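Local structure of benzoylformate decarboxylase (Mycobacterium smegmatis, 4Q9D) at residues L14-G19 and E40-V45; E32-D37 and L69-T74; T22-P27 and L54-G59. The protein belongs to the thiamine pyrophosphate enzyme family, whose subunit combines two cofactor-binding domains with a central domain, and binds a magnesium ion. All blocks are in the same frame, centred on the assembly; numbering follows the deposited sequence.

Contact 1 of 3, residues L14-G19 and E40-V45; sequences LLRKLG and EDFTYV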
loop_
_atom_site.group_PDB
_atom_site.type_symbol
_atom_site.label_atom_id
_atom_site.label_comp_id
_atom_site.label_asym_id
_atom_site.label_seq_id
_atom_site.Cartn_x
_atom_site.Cartn_y
_atom_site.Cartn_z
ATOM N N LEU B 14 3.527 11.618 -29.329
ATOM C CA LEU B 14 4.343 10.497 -28.865
ATOM C C LEU B 14 3.569 9.187 -29.017
ATOM O O LEU B 14 4.108 8.191 -29.495
ATOM C CB LEU B 14 4.755 10.680 -27.393
ATOM C CG LEU B 14 5.383 9.458 -26.720
ATOM C CD1 LEU B 14 6.739 9.150 -27.370
ATOM C CD2 LEU B 14 5.566 9.757 -25.242
ATOM N N LEU B 15 2.308 9.200 -28.595
ATOM C CA LEU B 15 1.460 8.016 -28.683
ATOM C C LEU B 15 1.436 7.503 -30.131
ATOM O O LEU B 15 1.576 6.303 -30.376
ATOM C CB LEU B 15 0.025 8.355 -28.189
ATOM C CG LEU B 15 -0.135 8.649 -26.685
ATOM C CD1 LEU B 15 -1.580 8.958 -26.368
ATOM C CD2 LEU B 15 0.375 7.439 -25.824
ATOM N N ARG B 16 1.272 8.412 -31.092
ATOM C CA ARG B 16 1.285 8.013 -32.513
ATOM C C ARG B 16 2.598 7.320 -32.875
ATOM O O ARG B 16 2.578 6.254 -33.491
ATOM C CB ARG B 16 1.039 9.227 -33.443
ATOM C CG ARG B 16 0.954 8.905 -34.947
ATOM C CD ARG B 16 0.776 10.202 -35.794
ATOM N NE ARG B 16 -0.512 10.830 -35.511
ATOM C CZ ARG B 16 -0.673 11.944 -34.806
ATOM N NH1 ARG B 16 0.389 12.598 -34.324
ATOM N NH2 ARG B 16 -1.901 12.413 -34.601
ATOM N N LYS B 17 3.736 7.920 -32.513
ATOM C CA LYS B 17 5.043 7.295 -32.797
ATOM C C LYS B 17 5.195 5.918 -32.163
ATOM O O LYS B 17 5.831 5.048 -32.739
ATOM C CB LYS B 17 6.196 8.188 -32.336
ATOM C CG LYS B 17 6.266 9.533 -33.106
ATOM C CD LYS B 17 7.354 10.453 -32.546
ATOM C CE LYS B 17 7.260 11.856 -33.145
ATOM N NZ LYS B 17 8.160 12.803 -32.431
ATOM N N LEU B 18 4.597 5.724 -30.986
ATOM C CA LEU B 18 4.681 4.450 -30.271
ATOM C C LEU B 18 3.707 3.419 -30.834
ATOM O O LEU B 18 3.796 2.233 -30.506
ATOM C CB LEU B 18 4.384 4.653 -28.770
ATOM C CG LEU B 18 5.421 5.499 -28.036
ATOM C CD1 LEU B 18 5.108 5.577 -26.554
ATOM C CD2 LEU B 18 6.789 4.875 -28.247
ATOM N N GLY B 19 2.768 3.868 -31.664
ATOM C CA GLY B 19 1.761 2.971 -32.217
ATOM C C GLY B 19 0.519 2.850 -31.355
ATOM O O GLY B 19 -0.386 2.053 -31.649
ATOM N N GLU B 40 -7.558 12.806 -35.574
ATOM C CA GLU B 40 -8.383 12.176 -36.601
ATOM C C GLU B 40 -7.908 10.763 -36.979
ATOM O O GLU B 40 -8.708 9.904 -37.340
ATOM C CB GLU B 40 -8.426 13.074 -37.852
ATOM C CG GLU B 40 -9.429 12.620 -38.891
ATOM C CD GLU B 40 -10.848 12.614 -38.343
ATOM O OE1 GLU B 40 -11.133 13.422 -37.426
ATOM O OE2 GLU B 40 -11.670 11.797 -38.820
ATOM N N ASP B 41 -6.608 10.519 -36.887
ATOM C CA ASP B 41 -6.071 9.211 -37.248
ATOM C C ASP B 41 -6.063 8.231 -36.046
ATOM O O ASP B 41 -5.571 7.112 -36.161
ATOM C CB ASP B 41 -4.647 9.384 -37.778
ATOM C CG ASP B 41 -3.727 10.048 -36.748
ATOM O OD1 ASP B 41 -4.176 10.991 -36.076
ATOM O OD2 ASP B 41 -2.563 9.630 -36.599
ATOM N N PHE B 42 -6.567 8.664 -34.894
ATOM C CA PHE B 42 -6.670 7.767 -33.730
ATOM C C PHE B 42 -8.062 7.155 -33.719
ATOM O O PHE B 42 -8.977 7.723 -34.293
ATOM C CB PHE B 42 -6.484 8.533 -32.418
ATOM C CG PHE B 42 -5.046 8.671 -31.973
ATOM C CD1 PHE B 42 -4.659 8.247 -30.702
ATOM C CD2 PHE B 42 -4.102 9.249 -32.799
ATOM C CE1 PHE B 42 -3.344 8.393 -30.268
ATOM C CE2 PHE B 42 -2.785 9.397 -32.394
ATOM C CZ PHE B 42 -2.391 8.966 -31.110
ATOM N N THR B 43 -8.228 6.039 -33.011
ATOM C CA THR B 43 -9.525 5.391 -32.903
ATOM C C THR B 43 -9.957 5.244 -31.436
ATOM O O THR B 43 -9.194 4.773 -30.600
ATOM C CB THR B 43 -9.490 3.998 -33.558
ATOM O OG1 THR B 43 -9.082 4.149 -34.922
ATOM C CG2 THR B 43 -10.878 3.327 -33.500
ATOM N N TYR B 44 -11.177 5.667 -31.132
ATOM C CA TYR B 44 -11.708 5.519 -29.805
ATOM C C TYR B 44 -12.695 4.370 -29.837
ATOM O O TYR B 44 -13.608 4.382 -30.630
ATOM C CB TYR B 44 -12.452 6.776 -29.384
ATOM C CG TYR B 44 -12.827 6.711 -27.929
ATOM C CD1 TYR B 44 -11.913 7.071 -26.946
ATOM C CD2 TYR B 44 -14.070 6.238 -27.531
ATOM C CE1 TYR B 44 -12.237 7.008 -25.599
ATOM C CE2 TYR B 44 -14.400 6.152 -26.190
ATOM C CZ TYR B 44 -13.472 6.554 -25.220
ATOM O OH TYR B 44 -13.774 6.501 -23.865
ATOM N N VAL B 45 -12.499 3.364 -28.993
ATOM C CA VAL B 45 -13.444 2.250 -28.930
ATOM C C VAL B 45 -14.251 2.357 -27.658
ATOM O O VAL B 45 -13.726 2.148 -26.574
ATOM C CB VAL B 45 -12.731 0.863 -29.008
ATOM C CG1 VAL B 45 -13.773 -0.272 -28.947
ATOM C CG2 VAL B 45 -11.887 0.770 -30.302
#
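Arg16 reaches from helix 7-18 to Asp41, just ahead of strand 43-46, and grips its carboxylate side-on with two nitrogens. The setting is the alpha/beta N-terminal domain of a thiamine pyrophosphate enzyme, where 43-46 is the outermost strand at one side of the parallel sheet. NE gives the shorter bond of the pair, 2.6 Å to Asp41 OD2, almost straight with an N-H...O angle of 174°. The second runs from Arg16 NH2 to the syn lone pair of Asp41 OD1 over 3.1 Å. Both oxygens lie close to the guanidinium plane, and the two flat groups are only 18° from coplanar. Two parallel bonds of this kind fix the rotation of the carboxylate as well as its position.

The arginine leaves the helix with CG trans to its backbone N and stays extended until it bends at CG-CD (chi3 -66°), which turns NE toward the aspartate. NH1 has a further salt-bridge partner in Asp13, one turn earlier in the helix, so the guanidinium is shared between two acidic groups and probably helps keep both ionised.

Next to the salt bridge lies the buried ring of Phe42. Its CE2 sits over one face of the guanidinium, 3.8 Å from Arg16 NH2, and lies 4.0 Å from Arg16 CB, so the aromatic edge packs inside the arch of the arginine. Phe42 also meets Tyr12 of the same helix edge-to-face. Leu15 packs against the same ring, while Phe142 of helix 138-150 adds a further contact to the leucine. The tip of the phenylalanine ends against the helix at a backbone nitrogen and a side-chain carbon: CZ is 3.7 Å from Arg16 N and 3.8 Å from Leu15 CB, both at the ring edge.

Contact 2 of 3, residues E32-D37 and L69-T74; sequences ESFLRD and LVNLHT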
loop_
_atom_site.group_PDB
_atom_site.type_symbol
_atom_site.label_atom_id
_atom_site.label_comp_id
_atom_site.label_asym_id
_atom_site.label_seq_id
_atom_site.Cartn_x
_atom_site.Cartn_y
_atom_site.Cartn_z
ATOM N N GLU B 32 -12.427 14.578 -20.049
ATOM C CA GLU B 32 -12.713 15.456 -21.195
ATOM C C GLU B 32 -11.484 16.219 -21.732
ATOM O O GLU B 32 -11.270 16.306 -22.949
ATOM C CB GLU B 32 -13.856 16.427 -20.897
ATOM C CG GLU B 32 -13.808 17.660 -21.792
ATOM C CD GLU B 32 -15.183 18.163 -22.181
ATOM O OE1 GLU B 32 -16.158 17.831 -21.466
ATOM O OE2 GLU B 32 -15.284 18.887 -23.204
ATOM N N SER B 33 -10.633 16.726 -20.855
ATOM C CA SER B 33 -9.504 17.492 -21.375
ATOM C C SER B 33 -8.493 16.604 -22.075
ATOM O O SER B 33 -7.715 17.090 -22.914
ATOM C CB SER B 33 -8.829 18.336 -20.282
ATOM O OG SER B 33 -8.348 17.524 -19.225
ATOM N N PHE B 34 -8.492 15.307 -21.740
ATOM C CA PHE B 34 -7.612 14.350 -22.432
ATOM C C PHE B 34 -8.155 14.022 -23.831
ATOM O O PHE B 34 -7.407 13.953 -24.806
ATOM C CB PHE B 34 -7.457 13.035 -21.621
ATOM C CG PHE B 34 -6.784 11.920 -22.398
ATOM C CD1 PHE B 34 -5.521 12.101 -22.953
ATOM C CD2 PHE B 34 -7.420 10.698 -22.593
ATOM C CE1 PHE B 34 -4.893 11.083 -23.669
ATOM C CE2 PHE B 34 -6.796 9.662 -23.313
ATOM C CZ PHE B 34 -5.527 9.862 -23.857
ATOM N N LEU B 35 -9.467 13.789 -23.895
ATOM C CA LEU B 35 -10.133 13.266 -25.091
ATOM C C LEU B 35 -10.512 14.344 -26.111
ATOM O O LEU B 35 -10.750 14.040 -27.287
ATOM C CB LEU B 35 -11.386 12.495 -24.677
ATOM C CG LEU B 35 -11.070 11.215 -23.876
ATOM C CD1 LEU B 35 -12.339 10.520 -23.491
ATOM C CD2 LEU B 35 -10.188 10.280 -24.716
ATOM N N ARG B 36 -10.590 15.583 -25.642
ATOM C CA ARG B 36 -10.898 16.739 -26.487
ATOM C C ARG B 36 -9.915 16.839 -27.670
ATOM O O ARG B 36 -8.723 16.581 -27.512
ATOM C CB ARG B 36 -10.825 18.014 -25.637
ATOM C CG ARG B 36 -11.678 19.167 -26.144
ATOM C CD ARG B 36 -12.133 20.084 -25.003
ATOM N NE ARG B 36 -11.014 20.585 -24.200
ATOM C CZ ARG B 36 -11.046 20.729 -22.873
ATOM N NH1 ARG B 36 -12.142 20.403 -22.193
ATOM N NH2 ARG B 36 -9.982 21.188 -22.216
ATOM N N ASP B 37 -10.405 17.197 -28.854
ATOM C CA ASP B 37 -9.533 17.288 -30.028
ATOM C C ASP B 37 -8.794 15.990 -30.278
ATOM O O ASP B 37 -7.614 15.995 -30.613
ATOM C CB ASP B 37 -8.497 18.385 -29.847
ATOM C CG ASP B 37 -9.091 19.752 -29.998
ATOM O OD1 ASP B 37 -9.949 19.891 -30.890
ATOM O OD2 ASP B 37 -8.723 20.662 -29.220
ATOM N N LEU B 69 -4.029 1.099 -25.082
ATOM C CA LEU B 69 -4.265 2.181 -24.158
ATOM C C LEU B 69 -5.711 2.131 -23.691
ATOM O O LEU B 69 -6.620 1.955 -24.475
ATOM C CB LEU B 69 -3.972 3.484 -24.896
ATOM C CG LEU B 69 -3.962 4.849 -24.262
ATOM C CD1 LEU B 69 -3.033 4.886 -23.062
ATOM C CD2 LEU B 69 -3.487 5.807 -25.368
ATOM N N VAL B 70 -5.913 2.252 -22.393
ATOM C CA VAL B 70 -7.243 2.247 -21.841
ATOM C C VAL B 70 -7.437 3.583 -21.121
ATOM O O VAL B 70 -6.479 4.115 -20.539
ATOM C CB VAL B 70 -7.377 1.070 -20.880
ATOM C CG1 VAL B 70 -8.756 1.038 -20.269
ATOM C CG2 VAL B 70 -7.095 -0.254 -21.646
ATOM N N ASN B 71 -8.645 4.149 -21.179
ATOM C CA ASN B 71 -8.895 5.417 -20.483
ATOM C C ASN B 71 -10.152 5.328 -19.664
ATOM O O ASN B 71 -11.211 5.041 -20.207
ATOM C CB ASN B 71 -8.946 6.597 -21.487
ATOM C CG ASN B 71 -9.108 7.956 -20.798
ATOM O OD1 ASN B 71 -10.065 8.675 -21.078
ATOM N ND2 ASN B 71 -8.169 8.308 -19.895
ATOM N N LEU B 72 -10.025 5.562 -18.355
ATOM C CA LEU B 72 -11.104 5.272 -17.407
ATOM C C LEU B 72 -11.451 6.520 -16.596
ATOM O O LEU B 72 -10.617 7.406 -16.404
ATOM C CB LEU B 72 -10.664 4.141 -16.428
ATOM C CG LEU B 72 -10.167 2.839 -17.070
ATOM C CD1 LEU B 72 -9.745 1.766 -16.026
ATOM C CD2 LEU B 72 -11.237 2.273 -17.951
ATOM N N HIS B 73 -12.678 6.570 -16.103
ATOM C CA HIS B 73 -13.192 7.722 -15.382
ATOM C C HIS B 73 -12.832 7.749 -13.862
ATOM O O HIS B 73 -13.563 7.187 -13.024
ATOM C CB HIS B 73 -14.724 7.717 -15.510
ATOM C CG HIS B 73 -15.377 8.902 -14.881
ATOM N ND1 HIS B 73 -14.894 10.190 -15.048
ATOM C CD2 HIS B 73 -16.475 9.009 -14.090
ATOM C CE1 HIS B 73 -15.665 11.036 -14.386
ATOM N NE2 HIS B 73 -16.643 10.350 -13.806
ATOM N N THR B 74 -11.749 8.442 -13.530
ATOM C CA THR B 74 -11.292 8.646 -12.142
ATOM C C THR B 74 -11.429 7.379 -11.267
ATOM O O THR B 74 -11.160 6.261 -11.749
ATOM C CB THR B 74 -11.942 9.944 -11.507
ATOM O OG1 THR B 74 -11.445 10.147 -10.179
ATOM C CG2 THR B 74 -13.481 9.872 -11.481
#
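Phe34 and Asn71 each hold CG trans to the backbone N (chi1 169° and -176°), and these torsions send the ring from the short helix 32-35 toward the sheet and the amide from strand 68-72 toward the helix, until they slide past each other in opposite directions. Leu35, whose CG instead lies trans to the carbonyl carbon, comes at the amide oxygen from the opposite direction, with CD1 3.8 Å from Asn71 OD1. The ring edge of Phe34, CD2 and CE2, points at the face of the amide: CD2 is equally near Asn71 CG, OD1 and ND2, 3.7 Å from each. Ring and amide planes stand 57° apart, so they do not stack. The contact lays helix 32-35 on the parallel sheet of the alpha/beta N-terminal domain.

Behind it, the Phe34 ring meets Tyr12 and Trp166, and Leu35 packs on Pro480 of the second subunit. Asn71 ND2 bonds Thr98 OG1 on the neighbouring strand 95-101, a hydroxyl that also bonds Val70 O and probably helps to fix which way the amide is turned. This buried amide therefore meets the helix through van der Waals contact alone, while its NH2 is satisfied by Thr98 within the sheet.

Contact 3 of 3, residues T22-P27 and L54-G59; sequences TVFGNP and LAMADG
Phe24 lays one face of its ring flat against the backbone of helix 50-64 at Ala57. Ala57 CA stands over the middle of the ring, 3.9 Å from its centroid and 10° off the normal, a clear CH-pi contact. The methyl of the same residue covers the root of the ring, with Ala57 CB 3.7 Å from Phe24 CD1. With so small a side chain at this position, strand and helix come close: the CA atoms of Phe24 and Ala57 are 6.1 Å apart.

Met56 comes in across the phenylalanine at about a right angle. Its CG is 4.0 Å from Phe24 CE2, and SD lies at the ring edge, 5.3 Å from the centroid, making a Met-aromatic contact. A bend at the thioether (chi3 -65°) then carries the methyl onward.

Further out, Phe60 meets the Phe24 ring with planes at about 60°, and Val45 of strand 43-46 touches both Phe24 and Met56. Asp58 bonds Thr93 and Trp407 outside the helix, and Gln62 one turn on within it. Helix 50-64 is the connection in a beta-alpha-beta crossover from strand 43-46 to strand 68-72, passing over the intervening strand 22-25, as in the alpha/beta domains of thiamine pyrophosphate enzymes.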
loop_
_atom_site.group_PDB
_atom_site.type_symbol
_atom_site.label_atom_id
_atom_site.label_comp_id
_atom_site.label_asym_id
_atom_site.label_seq_id
_atom_site.Cartn_x
_atom_site.Cartn_y
_atom_site.Cartn_z
ATOM N N THR B 22 -5.087 3.502 -30.618
ATOM C CA THR B 22 -6.445 3.079 -30.308
ATOM C C THR B 22 -6.665 3.176 -28.806
ATOM O O THR B 22 -5.874 2.655 -28.024
ATOM C CB THR B 22 -6.698 1.642 -30.768
ATOM O OG1 THR B 22 -6.371 1.523 -32.165
ATOM C CG2 THR B 22 -8.164 1.241 -30.519
ATOM N N VAL B 23 -7.743 3.842 -28.406
ATOM C CA VAL B 23 -8.034 4.028 -26.993
ATOM C C VAL B 23 -9.332 3.318 -26.665
ATOM O O VAL B 23 -10.344 3.554 -27.318
ATOM C CB VAL B 23 -8.189 5.547 -26.652
ATOM C CG1 VAL B 23 -8.627 5.753 -25.186
ATOM C CG2 VAL B 23 -6.905 6.313 -26.961
ATOM N N PHE B 24 -9.303 2.457 -25.653
ATOM C CA PHE B 24 -10.503 1.771 -25.183
ATOM C C PHE B 24 -10.940 2.457 -23.918
ATOM O O PHE B 24 -10.131 2.715 -23.030
ATOM C CB PHE B 24 -10.196 0.296 -24.884
ATOM C CG PHE B 24 -9.777 -0.464 -26.099
ATOM C CD1 PHE B 24 -8.483 -0.375 -26.562
ATOM C CD2 PHE B 24 -10.703 -1.225 -26.812
ATOM C CE1 PHE B 24 -8.079 -1.056 -27.725
ATOM C CE2 PHE B 24 -10.323 -1.893 -27.963
ATOM C CZ PHE B 24 -9.010 -1.802 -28.431
ATOM N N GLY B 25 -12.213 2.778 -23.817
ATOM C CA GLY B 25 -12.639 3.346 -22.572
ATOM C C GLY B 25 -14.097 3.701 -22.531
ATOM O O GLY B 25 -14.890 3.337 -23.392
ATOM N N ASN B 26 -14.426 4.436 -21.485
ATOM C CA ASN B 26 -15.719 5.028 -21.322
ATOM C C ASN B 26 -15.479 6.432 -20.728
ATOM O O ASN B 26 -14.996 6.574 -19.604
ATOM C CB ASN B 26 -16.573 4.150 -20.395
ATOM C CG ASN B 26 -17.953 4.698 -20.213
ATOM O OD1 ASN B 26 -18.151 5.708 -19.519
ATOM N ND2 ASN B 26 -18.928 4.053 -20.840
ATOM N N PRO B 27 -15.842 7.469 -21.475
ATOM C CA PRO B 27 -15.468 8.857 -21.169
ATOM C C PRO B 27 -16.269 9.457 -20.002
ATOM O O PRO B 27 -17.436 9.123 -19.795
ATOM C CB PRO B 27 -15.821 9.590 -22.465
ATOM C CG PRO B 27 -17.003 8.831 -22.992
ATOM C CD PRO B 27 -16.825 7.384 -22.572
ATOM N N LEU B 54 -11.605 -2.622 -20.416
ATOM C CA LEU B 54 -10.255 -3.078 -20.161
ATOM C C LEU B 54 -10.034 -4.505 -20.719
ATOM O O LEU B 54 -8.988 -4.778 -21.297
ATOM C CB LEU B 54 -9.932 -2.970 -18.666
ATOM C CG LEU B 54 -8.459 -3.090 -18.252
ATOM C CD1 LEU B 54 -8.266 -2.462 -16.882
ATOM C CD2 LEU B 54 -8.054 -4.610 -18.202
ATOM N N ALA B 55 -11.031 -5.389 -20.588
ATOM C CA ALA B 55 -10.917 -6.757 -21.123
ATOM C C ALA B 55 -10.874 -6.723 -22.649
ATOM O O ALA B 55 -10.204 -7.529 -23.266
ATOM C CB ALA B 55 -12.092 -7.649 -20.624
ATOM N N MET B 56 -11.575 -5.761 -23.251
ATOM C CA MET B 56 -11.543 -5.568 -24.700
ATOM C C MET B 56 -10.129 -5.160 -25.126
ATOM O O MET B 56 -9.591 -5.674 -26.110
ATOM C CB MET B 56 -12.545 -4.473 -25.093
ATOM C CG MET B 56 -13.024 -4.499 -26.525
ATOM S SD MET B 56 -14.280 -3.217 -26.787
ATOM C CE MET B 56 -15.578 -3.850 -25.707
ATOM N N ALA B 57 -9.517 -4.249 -24.370
ATOM C CA ALA B 57 -8.165 -3.799 -24.681
ATOM C C ALA B 57 -7.226 -4.966 -24.551
ATOM O O ALA B 57 -6.295 -5.106 -25.346
ATOM C CB ALA B 57 -7.721 -2.653 -23.732
ATOM N N ASP B 58 -7.470 -5.800 -23.538
ATOM C CA ASP B 58 -6.656 -6.997 -23.290
ATOM C C ASP B 58 -6.699 -7.889 -24.551
ATOM O O ASP B 58 -5.663 -8.253 -25.114
ATOM C CB ASP B 58 -7.227 -7.735 -22.065
ATOM C CG ASP B 58 -6.365 -8.891 -21.583
ATOM O OD1 ASP B 58 -5.300 -9.202 -22.180
ATOM O OD2 ASP B 58 -6.753 -9.491 -20.539
ATOM N N GLY B 59 -7.897 -8.204 -25.027
ATOM C CA GLY B 59 -8.019 -9.020 -26.234
ATOM C C GLY B 59 -7.375 -8.381 -27.463
ATOM O O GLY B 59 -6.721 -9.063 -28.259
#

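How the contacts relate
From the N terminus the chain runs helix 7-18, strand 22-25, helix 32-35, strand 43-46, helix 50-64, strand 68-72, and the three contacts use all six elements. Contact 1 closes the loop from the first helix to strand 43-46, contact 3 that from strand 22-25 to helix 50-64, and contact 2 that from helix 32-35 to strand 68-72. Every pair crosses and none nests. In the sheet, strand 22-25 lies between the other two and hydrogen-bonds both. Helices 7-18 and 32-35 pack on one face, where Leu15 meets Leu69; helix 50-64 covers the other, where Val70 meets Ala57. Residues of all three contacts also touch the second subunit.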